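Local coordinates for putative peptidase M23 (Pseudomonas aeruginosa PAO1, PDB 2HSI), which is a putative zinc-dependent metalloendopeptidase of the M23 family, probably cleaving peptide bonds, although its physiological substrate is not established, at residues 58-63 / 265-270; 128-133 / 207-212; 141-146 / 215-220; 226-231 / 257-262. All coordinates share one frame; numbering follows the deposited sequence.

Interaction 1: 58-63 / 265-270; sequences KPVLVV and SLNDAR
Lys-58 reaches along the turn at 267-268 and crosses the side chain of Asp-268 at a slant. CG starts anti to the carbonyl carbon (chi1 -52°), and bends at chi2 and chi4 bring NZ to Asp-268 OD2 at 2.9 Å. This salt bridge uses the anti side of the oxygen, 25° out of the carboxylate plane, while Lys-58 CD rests on Asp-268 CB. The other oxygen, OD1, takes Arg-270 NH2 at 2.7 Å, also on its anti side, and the same NH2 reaches Ser-265 OG in the guanidinium plane. One carboxylate thus joins two cationic side chains. The turn is the tip of a beta hairpin between strands 260-266 and 269-271 of the M23 peptidase sheet, closed by paired backbone bonds between Leu-266 and Ala-269; it abuts strand 58-64 of the N-terminal beta sheet, so the contact joins the two parts of the protein. Val-60 and Asn-267 run alongside one another in the same sense, with Val-60 CG2 3.7 Å from Asn-267 CB, which also sits 3.3 Å from Pro-59 O. Asn-267 OD1 accepts from Gly-75 N and from a water, 2.7 Å away, that in turn accepts from Leu-61 N. Beyond this water, the CD2 methyls of Leu-61 and Leu-266 meet at 3.9 Å.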
# COMPACT_ATOMS: atom_id res chain seq x y z
N LYS A 58 -10.30 10.11 -4.26
CA LYS A 58 -9.47 9.66 -3.14
C LYS A 58 -8.16 10.45 -3.10
O LYS A 58 -7.52 10.59 -4.14
CB LYS A 58 -9.14 8.18 -3.30
CG LYS A 58 -10.35 7.24 -3.54
CD LYS A 58 -10.87 6.64 -2.25
CE LYS A 58 -12.14 5.79 -2.46
NZ LYS A 58 -11.88 4.50 -3.16
N PRO A 59 -7.75 10.92 -1.91
CA PRO A 59 -6.48 11.66 -1.79
C PRO A 59 -5.26 10.80 -2.12
O PRO A 59 -5.23 9.61 -1.76
CB PRO A 59 -6.48 12.14 -0.32
CG PRO A 59 -7.37 11.20 0.38
CD PRO A 59 -8.44 10.82 -0.61
N VAL A 60 -4.28 11.41 -2.78
CA VAL A 60 -3.14 10.71 -3.36
C VAL A 60 -1.82 11.22 -2.75
O VAL A 60 -1.71 12.41 -2.44
CB VAL A 60 -3.14 10.92 -4.91
CG1 VAL A 60 -1.83 10.53 -5.55
CG2 VAL A 60 -4.29 10.15 -5.53
N LEU A 61 -0.86 10.31 -2.60
CA LEU A 61 0.52 10.62 -2.13
C LEU A 61 1.23 11.62 -3.04
O LEU A 61 1.37 11.42 -4.25
CB LEU A 61 1.34 9.32 -2.04
CG LEU A 61 2.86 9.37 -1.81
CD1 LEU A 61 3.16 10.04 -0.50
CD2 LEU A 61 3.46 7.97 -1.83
N VAL A 62 1.69 12.71 -2.42
CA VAL A 62 2.38 13.79 -3.13
C VAL A 62 3.76 14.00 -2.49
O VAL A 62 3.87 14.21 -1.27
CB VAL A 62 1.54 15.10 -3.11
CG1 VAL A 62 2.33 16.26 -3.68
CG2 VAL A 62 0.22 14.93 -3.87
N VAL A 63 4.80 13.92 -3.30
CA VAL A 63 6.18 14.07 -2.82
C VAL A 63 6.97 14.92 -3.81
O VAL A 63 6.61 15.01 -4.98
CB VAL A 63 6.91 12.70 -2.61
CG1 VAL A 63 6.20 11.83 -1.57
CG2 VAL A 63 7.07 11.92 -3.92
N SER A 265 -1.18 -0.61 -0.47
CA SER A 265 -2.25 0.26 -0.94
C SER A 265 -1.73 1.68 -1.14
O SER A 265 -0.85 2.15 -0.41
CB SER A 265 -3.41 0.22 0.05
OG SER A 265 -4.57 0.90 -0.42
N LEU A 266 -2.28 2.35 -2.15
CA LEU A 266 -2.05 3.77 -2.41
C LEU A 266 -3.40 4.32 -2.82
O LEU A 266 -4.07 3.72 -3.67
CB LEU A 266 -1.07 3.98 -3.56
CG LEU A 266 0.44 3.87 -3.33
CD1 LEU A 266 1.14 3.69 -4.67
CD2 LEU A 266 0.98 5.11 -2.62
N ASN A 267 -3.78 5.46 -2.24
CA ASN A 267 -5.08 6.10 -2.49
C ASN A 267 -6.27 5.13 -2.55
O ASN A 267 -7.09 5.19 -3.46
CB ASN A 267 -5.07 7.03 -3.73
CG ASN A 267 -4.49 6.38 -4.98
OD1 ASN A 267 -3.29 6.48 -5.24
ND2 ASN A 267 -5.33 5.68 -5.74
N ASP A 268 -6.32 4.23 -1.56
CA ASP A 268 -7.35 3.18 -1.48
C ASP A 268 -7.43 2.27 -2.72
O ASP A 268 -8.51 1.86 -3.15
CB ASP A 268 -8.72 3.78 -1.13
CG ASP A 268 -9.74 2.73 -0.66
OD1 ASP A 268 -9.33 1.70 -0.09
OD2 ASP A 268 -10.95 2.96 -0.87
N ALA A 269 -6.26 1.98 -3.29
CA ALA A 269 -6.14 1.03 -4.38
C ALA A 269 -5.03 0.04 -4.05
O ALA A 269 -3.87 0.43 -3.85
CB ALA A 269 -5.83 1.76 -5.68
N ARG A 270 -5.39 -1.25 -3.97
CA ARG A 270 -4.38 -2.30 -3.81
C ARG A 270 -3.57 -2.46 -5.09
O ARG A 270 -4.13 -2.65 -6.19
CB ARG A 270 -4.98 -3.66 -3.40
CG ARG A 270 -5.02 -3.90 -1.89
CD ARG A 270 -6.36 -3.52 -1.31
NE ARG A 270 -6.39 -2.11 -0.97
CZ ARG A 270 -7.47 -1.34 -0.95
NH1 ARG A 270 -8.68 -1.81 -1.24
NH2 ARG A 270 -7.34 -0.08 -0.62
O HOH W 1 -1.41 7.66 -3.72

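Interaction 2: 128-133 / 207-212; sequences KRIERE and YFFNGK
The side chain of Glu-133 leaves the helix with CG anti to the carbonyl carbon (chi1 -62°) and runs straight on through chi2, which carries its carboxylate to the backbone N of Phe-208; the guanidinium of Arg-129 reaches the same place on a chain extended from CG to NE. The contact packs helix 127-141 against the tight loop joining antiparallel strands 199-207 and 213-219 of the M23 peptidase sheet, a beta hairpin whose neck is held by reciprocal backbone bonds between Tyr-207 and Gly-211. Phe-208 N donates to Glu-133 OE1 at 2.9 Å, nearly straight at 174° and on the syn side of the oxygen. A water also donates to OE1 and accepts from Phe-209 N, so one carboxylate oxygen serves two successive peptide N-H groups, one directly and the next through the water. OE2 makes a short salt bridge within the helix to Arg-129 NE, 2.5 Å away and above the carboxylate plane; bonds at both oxygens restrain the rotation of the group. One face of the guanidinium lies over the backbone of Phe-208, and its plane stands almost perpendicular to the phenyl ring; Arg-129 NH1 donates to Asp-206 O. The Glu-133 chain runs antiparallel to the Tyr-207 side chain, CG touching CD1 at 3.4 Å, while the tyrosine hydroxyl bonds to Glu-136 one helix turn on. Ile-130 fills the apolar side: its CD1 sits over one face of the Phe-208 ring, 4.1 Å from the centroid, and touches Phe-209 CE2 at 3.7 Å.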
# COMPACT_ATOMS: atom_id res chain seq x y z
N LYS A 128 -22.42 -10.72 10.75
CA LYS A 128 -22.38 -9.43 11.43
C LYS A 128 -20.96 -9.07 11.88
O LYS A 128 -20.55 -7.91 11.77
CB LYS A 128 -23.27 -9.52 12.67
CG LYS A 128 -23.62 -8.21 13.33
CD LYS A 128 -24.17 -8.45 14.74
CE LYS A 128 -25.27 -9.52 14.77
NZ LYS A 128 -26.64 -8.95 14.75
N ARG A 129 -20.24 -10.07 12.39
CA ARG A 129 -18.80 -9.95 12.67
C ARG A 129 -18.04 -9.63 11.38
O ARG A 129 -17.30 -8.65 11.35
CB ARG A 129 -18.25 -11.22 13.31
CG ARG A 129 -16.74 -11.21 13.55
CD ARG A 129 -16.16 -12.62 13.70
NE ARG A 129 -14.70 -12.58 13.73
CZ ARG A 129 -13.90 -13.62 13.97
NH1 ARG A 129 -12.58 -13.44 13.97
NH2 ARG A 129 -14.41 -14.82 14.22
N ILE A 130 -18.24 -10.44 10.34
CA ILE A 130 -17.54 -10.30 9.05
C ILE A 130 -17.75 -8.90 8.44
O ILE A 130 -16.79 -8.30 7.95
CB ILE A 130 -17.90 -11.46 8.06
CG1 ILE A 130 -17.18 -12.75 8.48
CG2 ILE A 130 -17.56 -11.10 6.61
CD1 ILE A 130 -17.76 -14.05 7.90
N GLU A 131 -19.00 -8.41 8.51
CA GLU A 131 -19.35 -7.08 8.02
C GLU A 131 -18.55 -5.99 8.75
O GLU A 131 -18.01 -5.09 8.11
CB GLU A 131 -20.86 -6.84 8.17
CG GLU A 131 -21.36 -5.51 7.59
CD GLU A 131 -22.88 -5.40 7.55
OE1 GLU A 131 -23.40 -4.72 6.64
OE2 GLU A 131 -23.57 -5.98 8.43
N ARG A 132 -18.47 -6.11 10.07
CA ARG A 132 -17.72 -5.19 10.92
C ARG A 132 -16.21 -5.23 10.62
O ARG A 132 -15.58 -4.18 10.52
CB ARG A 132 -17.98 -5.52 12.39
CG ARG A 132 -17.97 -4.32 13.30
CD ARG A 132 -17.69 -4.71 14.74
NE ARG A 132 -16.27 -5.00 14.96
CZ ARG A 132 -15.75 -6.22 15.07
NH1 ARG A 132 -16.51 -7.30 15.00
NH2 ARG A 132 -14.44 -6.36 15.26
N GLU A 133 -15.67 -6.44 10.45
CA GLU A 133 -14.25 -6.66 10.08
C GLU A 133 -13.88 -6.13 8.69
O GLU A 133 -12.79 -5.58 8.51
CB GLU A 133 -13.90 -8.15 10.18
CG GLU A 133 -14.05 -8.71 11.61
CD GLU A 133 -13.71 -10.18 11.72
OE1 GLU A 133 -13.72 -10.90 10.70
OE2 GLU A 133 -13.41 -10.62 12.85
N TYR A 207 -9.19 -11.56 12.41
CA TYR A 207 -10.36 -11.60 11.54
C TYR A 207 -10.71 -12.99 11.07
O TYR A 207 -9.85 -13.86 11.02
CB TYR A 207 -10.14 -10.68 10.34
CG TYR A 207 -9.88 -9.23 10.71
CD1 TYR A 207 -10.62 -8.59 11.71
CD2 TYR A 207 -8.90 -8.49 10.05
CE1 TYR A 207 -10.41 -7.26 12.05
CE2 TYR A 207 -8.67 -7.16 10.39
CZ TYR A 207 -9.42 -6.56 11.38
OH TYR A 207 -9.19 -5.24 11.70
N PHE A 208 -11.98 -13.18 10.72
CA PHE A 208 -12.48 -14.48 10.27
C PHE A 208 -11.72 -15.03 9.06
O PHE A 208 -11.30 -16.19 9.07
CB PHE A 208 -13.99 -14.39 9.96
CG PHE A 208 -14.60 -15.72 9.59
CD1 PHE A 208 -15.08 -16.56 10.58
CD2 PHE A 208 -14.67 -16.13 8.25
CE1 PHE A 208 -15.64 -17.80 10.25
CE2 PHE A 208 -15.21 -17.36 7.91
CZ PHE A 208 -15.70 -18.20 8.91
N PHE A 209 -11.54 -14.21 8.02
CA PHE A 209 -10.85 -14.64 6.80
C PHE A 209 -9.33 -14.41 6.87
O PHE A 209 -8.54 -15.33 6.60
CB PHE A 209 -11.43 -13.93 5.57
CG PHE A 209 -12.86 -14.31 5.28
CD1 PHE A 209 -13.17 -15.57 4.79
CD2 PHE A 209 -13.89 -13.40 5.49
CE1 PHE A 209 -14.50 -15.93 4.53
CE2 PHE A 209 -15.22 -13.74 5.23
CZ PHE A 209 -15.52 -15.01 4.75
N ASN A 210 -8.95 -13.20 7.24
CA ASN A 210 -7.55 -12.77 7.20
C ASN A 210 -6.70 -13.16 8.40
O ASN A 210 -5.48 -13.01 8.36
CB ASN A 210 -7.46 -11.25 6.97
CG ASN A 210 -7.84 -10.84 5.55
OD1 ASN A 210 -7.83 -11.67 4.64
ND2 ASN A 210 -8.16 -9.56 5.36
N GLY A 211 -7.32 -13.66 9.47
CA GLY A 211 -6.60 -13.99 10.70
C GLY A 211 -5.94 -12.79 11.35
O GLY A 211 -6.46 -11.67 11.26
N LYS A 212 -4.80 -13.01 12.00
CA LYS A 212 -4.09 -11.92 12.67
C LYS A 212 -3.55 -10.96 11.61
O LYS A 212 -2.76 -11.34 10.75
CB LYS A 212 -2.99 -12.40 13.61
CG LYS A 212 -3.48 -13.31 14.75
CD LYS A 212 -2.41 -13.49 15.80
CE LYS A 212 -2.69 -14.73 16.64
NZ LYS A 212 -4.06 -14.77 17.20
O HOH W 2 -13.16 -11.56 8.20

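Interaction 3: 141-146 / 215-220; sequences YRRFSP and FVDHGQ
Tyr-141, at the end of helix 127-141, offers a ring face to Phe-215: Phe-215 CE1 stands over the centre of the tyrosine ring, 3.4 Å from CZ, an edge-to-face pair with planes 59° apart. Arg-143 then crosses Asp-217 at about a right angle, its NE forming a salt bridge with OD2 at 3.2 Å. Phe-144 lays a ring face over Gln-220, whose CA makes a CH-pi contact 3.9 Å from the centroid. The hydroxyl of Ser-145, held between backbone N and carbonyl carbon (chi1 64°), donates to Asp-217 OD2 at 2.6 Å on the syn side, while Ser-145 O accepts from Gln-220 N. Pro-146 O takes Gln-220 NE2 at 3.1 Å, from above the carbonyl plane; the amide oxygen of Gln-220 probably accepts from Val-62 N. His-218 and Gly-219 form a classic beta bulge opposite Phe-222, and an Asx turn overlaps it, Gly-219 N donating to Asp-217 OD1. That oxygen also accepts from a water joining Arg-143 O and Ser-145 N, so a single buried carboxylate ties the linker to the bulge, and the nearby arginine would be expected to favour its ionised form.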
# COMPACT_ATOMS: atom_id res chain seq x y z
N TYR A 141 -7.56 1.36 5.04
CA TYR A 141 -6.98 1.70 3.73
C TYR A 141 -7.27 3.13 3.27
O TYR A 141 -6.50 3.70 2.49
CB TYR A 141 -7.45 0.72 2.67
CG TYR A 141 -6.84 -0.66 2.74
CD1 TYR A 141 -5.45 -0.85 2.77
CD2 TYR A 141 -7.66 -1.78 2.70
CE1 TYR A 141 -4.90 -2.14 2.78
CE2 TYR A 141 -7.13 -3.05 2.71
CZ TYR A 141 -5.76 -3.24 2.76
OH TYR A 141 -5.29 -4.53 2.78
N ARG A 142 -8.36 3.71 3.77
CA ARG A 142 -8.78 5.06 3.41
C ARG A 142 -8.19 6.14 4.31
O ARG A 142 -8.41 7.32 4.08
CB ARG A 142 -10.30 5.17 3.39
CG ARG A 142 -10.90 4.48 2.19
CD ARG A 142 -12.39 4.24 2.33
NE ARG A 142 -12.86 3.44 1.20
CZ ARG A 142 -14.12 3.07 1.01
NH1 ARG A 142 -15.07 3.39 1.88
NH2 ARG A 142 -14.43 2.34 -0.06
N ARG A 143 -7.42 5.74 5.33
CA ARG A 143 -6.69 6.71 6.15
C ARG A 143 -5.68 7.51 5.31
O ARG A 143 -4.93 6.93 4.51
CB ARG A 143 -5.99 6.02 7.31
CG ARG A 143 -5.51 7.00 8.38
CD ARG A 143 -4.27 6.46 9.04
NE ARG A 143 -3.73 7.30 10.11
CZ ARG A 143 -4.15 7.29 11.37
NH1 ARG A 143 -5.14 6.48 11.75
NH2 ARG A 143 -3.58 8.08 12.27
N PHE A 144 -5.70 8.83 5.45
CA PHE A 144 -4.77 9.69 4.74
C PHE A 144 -4.10 10.65 5.72
O PHE A 144 -4.53 11.78 5.91
CB PHE A 144 -5.49 10.45 3.60
CG PHE A 144 -4.55 11.12 2.62
CD1 PHE A 144 -3.99 10.40 1.57
CD2 PHE A 144 -4.21 12.46 2.76
CE1 PHE A 144 -3.10 11.03 0.66
CE2 PHE A 144 -3.32 13.08 1.88
CZ PHE A 144 -2.78 12.36 0.83
N SER A 145 -3.02 10.18 6.34
CA SER A 145 -2.28 10.99 7.31
C SER A 145 -1.30 11.91 6.56
O SER A 145 -0.93 11.60 5.43
CB SER A 145 -1.57 10.06 8.30
OG SER A 145 -0.59 9.28 7.64
N PRO A 146 -0.90 13.05 7.16
CA PRO A 146 -0.10 14.06 6.42
C PRO A 146 1.37 13.79 6.10
O PRO A 146 1.95 14.47 5.24
CB PRO A 146 -0.22 15.31 7.29
CG PRO A 146 -0.44 14.80 8.66
CD PRO A 146 -1.22 13.52 8.53
N PHE A 215 -2.03 -3.43 9.97
CA PHE A 215 -1.89 -2.37 8.97
C PHE A 215 -0.87 -1.34 9.46
O PHE A 215 -0.98 -0.84 10.58
CB PHE A 215 -3.21 -1.61 8.78
CG PHE A 215 -4.27 -2.35 8.00
CD1 PHE A 215 -4.75 -1.82 6.81
CD2 PHE A 215 -4.86 -3.51 8.49
CE1 PHE A 215 -5.77 -2.45 6.11
CE2 PHE A 215 -5.86 -4.15 7.77
CZ PHE A 215 -6.31 -3.62 6.59
N VAL A 216 0.08 -1.00 8.59
CA VAL A 216 1.10 0.02 8.85
C VAL A 216 0.96 1.20 7.87
O VAL A 216 1.08 1.03 6.64
CB VAL A 216 2.54 -0.55 8.77
CG1 VAL A 216 3.56 0.54 9.04
CG2 VAL A 216 2.72 -1.69 9.76
N ASP A 217 0.69 2.37 8.42
CA ASP A 217 0.52 3.58 7.62
C ASP A 217 1.88 4.26 7.39
O ASP A 217 2.43 4.87 8.29
CB ASP A 217 -0.50 4.50 8.32
CG ASP A 217 -0.68 5.85 7.63
OD1 ASP A 217 -0.40 5.95 6.42
OD2 ASP A 217 -1.11 6.81 8.30
N HIS A 218 2.40 4.17 6.17
CA HIS A 218 3.66 4.85 5.84
C HIS A 218 3.47 6.35 5.60
O HIS A 218 4.45 7.07 5.52
CB HIS A 218 4.37 4.19 4.64
CG HIS A 218 4.47 2.70 4.76
ND1 HIS A 218 5.18 2.08 5.76
CD2 HIS A 218 3.93 1.71 4.01
CE1 HIS A 218 5.07 0.76 5.63
NE2 HIS A 218 4.32 0.52 4.57
N GLY A 219 2.22 6.80 5.48
CA GLY A 219 1.89 8.20 5.31
C GLY A 219 1.19 8.47 3.98
O GLY A 219 1.51 7.85 2.97
N GLN A 220 0.23 9.40 4.00
CA GLN A 220 -0.49 9.85 2.79
C GLN A 220 -1.07 8.71 1.96
O GLN A 220 -0.89 8.64 0.74
CB GLN A 220 0.38 10.80 1.93
CG GLN A 220 0.72 12.12 2.61
CD GLN A 220 1.26 13.17 1.65
OE1 GLN A 220 0.93 13.19 0.47
NE2 GLN A 220 2.08 14.07 2.18
O HOH W 3 -2.25 7.45 5.35

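Interaction 4: 226-231 / 257-262; sequences FCHLSK and GPHMHW. With ZN (zinc ion), chain C.
The zinc site of this M23 peptidase takes two of its ligands from the family's HxH motif, here His-259, Met-260 and His-261, leading into strand 260-266, where Trp-262 faces Phe-226 in an antiparallel non-hydrogen-bonded pair. His-259 NE2 binds zinc at 2.4 Å and His-261 ND1 at 2.1 Å; His-180 and Asp-184 complete the site. Near His-259 ND1, which is not bound to zinc, the ring of His-228 lies nearly parallel but slid aside, its CD2 3.2 Å from that nitrogen. His-228 ND1 donates to Thr-252 O, which fixes the turn of the ring. Cys-227 SG approaches the His-261 ring obliquely, and His-261 NE2 is bonded to Asn-263 OD1, a second-shell hold on the ligand. A water accepts from His-261 N at 2.7 Å and appears to donate to Cys-227 O. With CG anti to the carbonyl carbon (chi1 -57°), Phe-226 lies near-parallel to the five-membered ring of Trp-262 (8°) but slid until they barely overlap, CE1 3.2 Å from Trp-262 CD1; Met-260 CE touches the phenyl edge. On this face Ile-193 of strand 192-194 and Leu-246 of strand 245-248 pack on Phe-226, while strand 213-219 flanks strand 222-229 on its other side.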
# COMPACT_ATOMS: atom_id res chain seq x y z
N PHE A 226 -0.50 -6.78 6.47
CA PHE A 226 -0.03 -8.16 6.60
C PHE A 226 -1.05 -8.98 7.34
O PHE A 226 -1.54 -8.55 8.37
CB PHE A 226 1.30 -8.22 7.36
CG PHE A 226 2.38 -7.41 6.74
CD1 PHE A 226 3.17 -7.94 5.74
CD2 PHE A 226 2.57 -6.09 7.12
CE1 PHE A 226 4.16 -7.19 5.15
CE2 PHE A 226 3.56 -5.32 6.52
CZ PHE A 226 4.35 -5.88 5.54
N CYS A 227 -1.38 -10.16 6.82
CA CYS A 227 -2.39 -11.00 7.44
C CYS A 227 -1.94 -12.45 7.60
O CYS A 227 -0.85 -12.83 7.13
CB CYS A 227 -3.72 -10.88 6.71
SG CYS A 227 -3.64 -11.39 4.98
N HIS A 228 -2.78 -13.24 8.27
CA HIS A 228 -2.50 -14.64 8.67
C HIS A 228 -1.32 -14.81 9.63
O HIS A 228 -0.73 -15.87 9.68
CB HIS A 228 -2.32 -15.57 7.45
CG HIS A 228 -3.39 -15.45 6.42
ND1 HIS A 228 -4.69 -15.82 6.64
CD2 HIS A 228 -3.35 -14.99 5.14
CE1 HIS A 228 -5.41 -15.60 5.55
NE2 HIS A 228 -4.62 -15.10 4.63
N LEU A 229 -0.99 -13.78 10.40
CA LEU A 229 0.18 -13.84 11.30
C LEU A 229 -0.05 -14.83 12.45
O LEU A 229 -1.18 -15.02 12.87
CB LEU A 229 0.52 -12.46 11.88
CG LEU A 229 1.37 -11.51 11.02
CD1 LEU A 229 0.64 -11.09 9.78
CD2 LEU A 229 1.78 -10.28 11.81
N SER A 230 1.03 -15.45 12.93
CA SER A 230 0.95 -16.27 14.13
C SER A 230 1.04 -15.39 15.39
O SER A 230 0.48 -15.71 16.44
CB SER A 230 2.06 -17.33 14.12
OG SER A 230 3.35 -16.72 14.09
N LYS A 231 1.75 -14.27 15.26
CA LYS A 231 2.11 -13.42 16.38
C LYS A 231 2.19 -11.99 15.84
O LYS A 231 2.70 -11.78 14.74
CB LYS A 231 3.49 -13.85 16.89
CG LYS A 231 3.61 -14.12 18.37
CD LYS A 231 4.23 -12.92 19.08
CE LYS A 231 4.88 -13.28 20.42
NZ LYS A 231 5.91 -14.35 20.34
N GLY A 257 -2.11 -23.95 5.68
CA GLY A 257 -0.66 -23.91 5.90
C GLY A 257 -0.18 -22.47 5.99
O GLY A 257 -0.97 -21.54 5.82
N PRO A 258 1.14 -22.28 6.24
CA PRO A 258 1.72 -20.94 6.42
C PRO A 258 1.55 -20.06 5.19
O PRO A 258 1.88 -20.46 4.07
CB PRO A 258 3.21 -21.23 6.67
CG PRO A 258 3.25 -22.66 7.10
CD PRO A 258 2.16 -23.33 6.35
N HIS A 259 1.01 -18.86 5.40
CA HIS A 259 0.66 -17.95 4.32
C HIS A 259 1.08 -16.51 4.66
O HIS A 259 0.33 -15.75 5.28
CB HIS A 259 -0.85 -18.08 3.99
CG HIS A 259 -1.33 -17.18 2.89
ND1 HIS A 259 -2.67 -16.92 2.68
CD2 HIS A 259 -0.66 -16.47 1.94
CE1 HIS A 259 -2.80 -16.10 1.66
NE2 HIS A 259 -1.60 -15.81 1.19
N MET A 260 2.29 -16.18 4.24
CA MET A 260 2.82 -14.83 4.32
C MET A 260 2.20 -13.96 3.20
O MET A 260 2.56 -14.09 2.04
CB MET A 260 4.35 -14.89 4.20
CG MET A 260 5.07 -13.57 4.04
SD MET A 260 4.66 -12.36 5.29
CE MET A 260 5.10 -10.86 4.41
N HIS A 261 1.24 -13.12 3.57
CA HIS A 261 0.55 -12.26 2.61
C HIS A 261 0.80 -10.78 2.91
O HIS A 261 0.59 -10.33 4.04
CB HIS A 261 -0.96 -12.56 2.57
CG HIS A 261 -1.72 -11.76 1.54
ND1 HIS A 261 -2.03 -12.26 0.30
CD2 HIS A 261 -2.23 -10.51 1.58
CE1 HIS A 261 -2.69 -11.35 -0.39
NE2 HIS A 261 -2.83 -10.27 0.37
N TRP A 262 1.21 -10.05 1.89
CA TRP A 262 1.51 -8.62 1.98
C TRP A 262 0.70 -7.83 0.95
O TRP A 262 0.81 -8.07 -0.26
CB TRP A 262 3.02 -8.40 1.76
CG TRP A 262 3.52 -6.96 1.74
CD1 TRP A 262 3.01 -5.89 2.42
CD2 TRP A 262 4.65 -6.46 1.01
NE1 TRP A 262 3.75 -4.76 2.17
CE2 TRP A 262 4.76 -5.09 1.30
CE3 TRP A 262 5.58 -7.05 0.14
CZ2 TRP A 262 5.77 -4.28 0.75
CZ3 TRP A 262 6.57 -6.24 -0.42
CH2 TRP A 262 6.66 -4.87 -0.11
ZN ZN C . -1.55 -14.15 -0.51
O HOH W 4 1.49 -12.10 6.09

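Interactions 1, 3 and 4 all reach the main antiparallel sheet of the peptidase part. Strand 260-266 runs from the zinc ligands of interaction 4 to the hairpin tip of interaction 1; the centres of the two contacts lie 24 Å apart. Interactions 1 and 3, with centres 9 Å apart, form one continuous junction with the N-terminal sheet: Arg-142 NE makes a salt bridge to Asp-268 OD2 at 2.9 Å, and Gln-220 OE1 probably accepts from Val-62 N at 3.0 Å. Helix 127-141 links interaction 2 to interaction 3. The loop of interaction 2 touches interaction 4 through Asn-210 O and His-228 N, 2.7 Å apart, and the side chain of Phe-209 lies about 12 Å from the zinc ion.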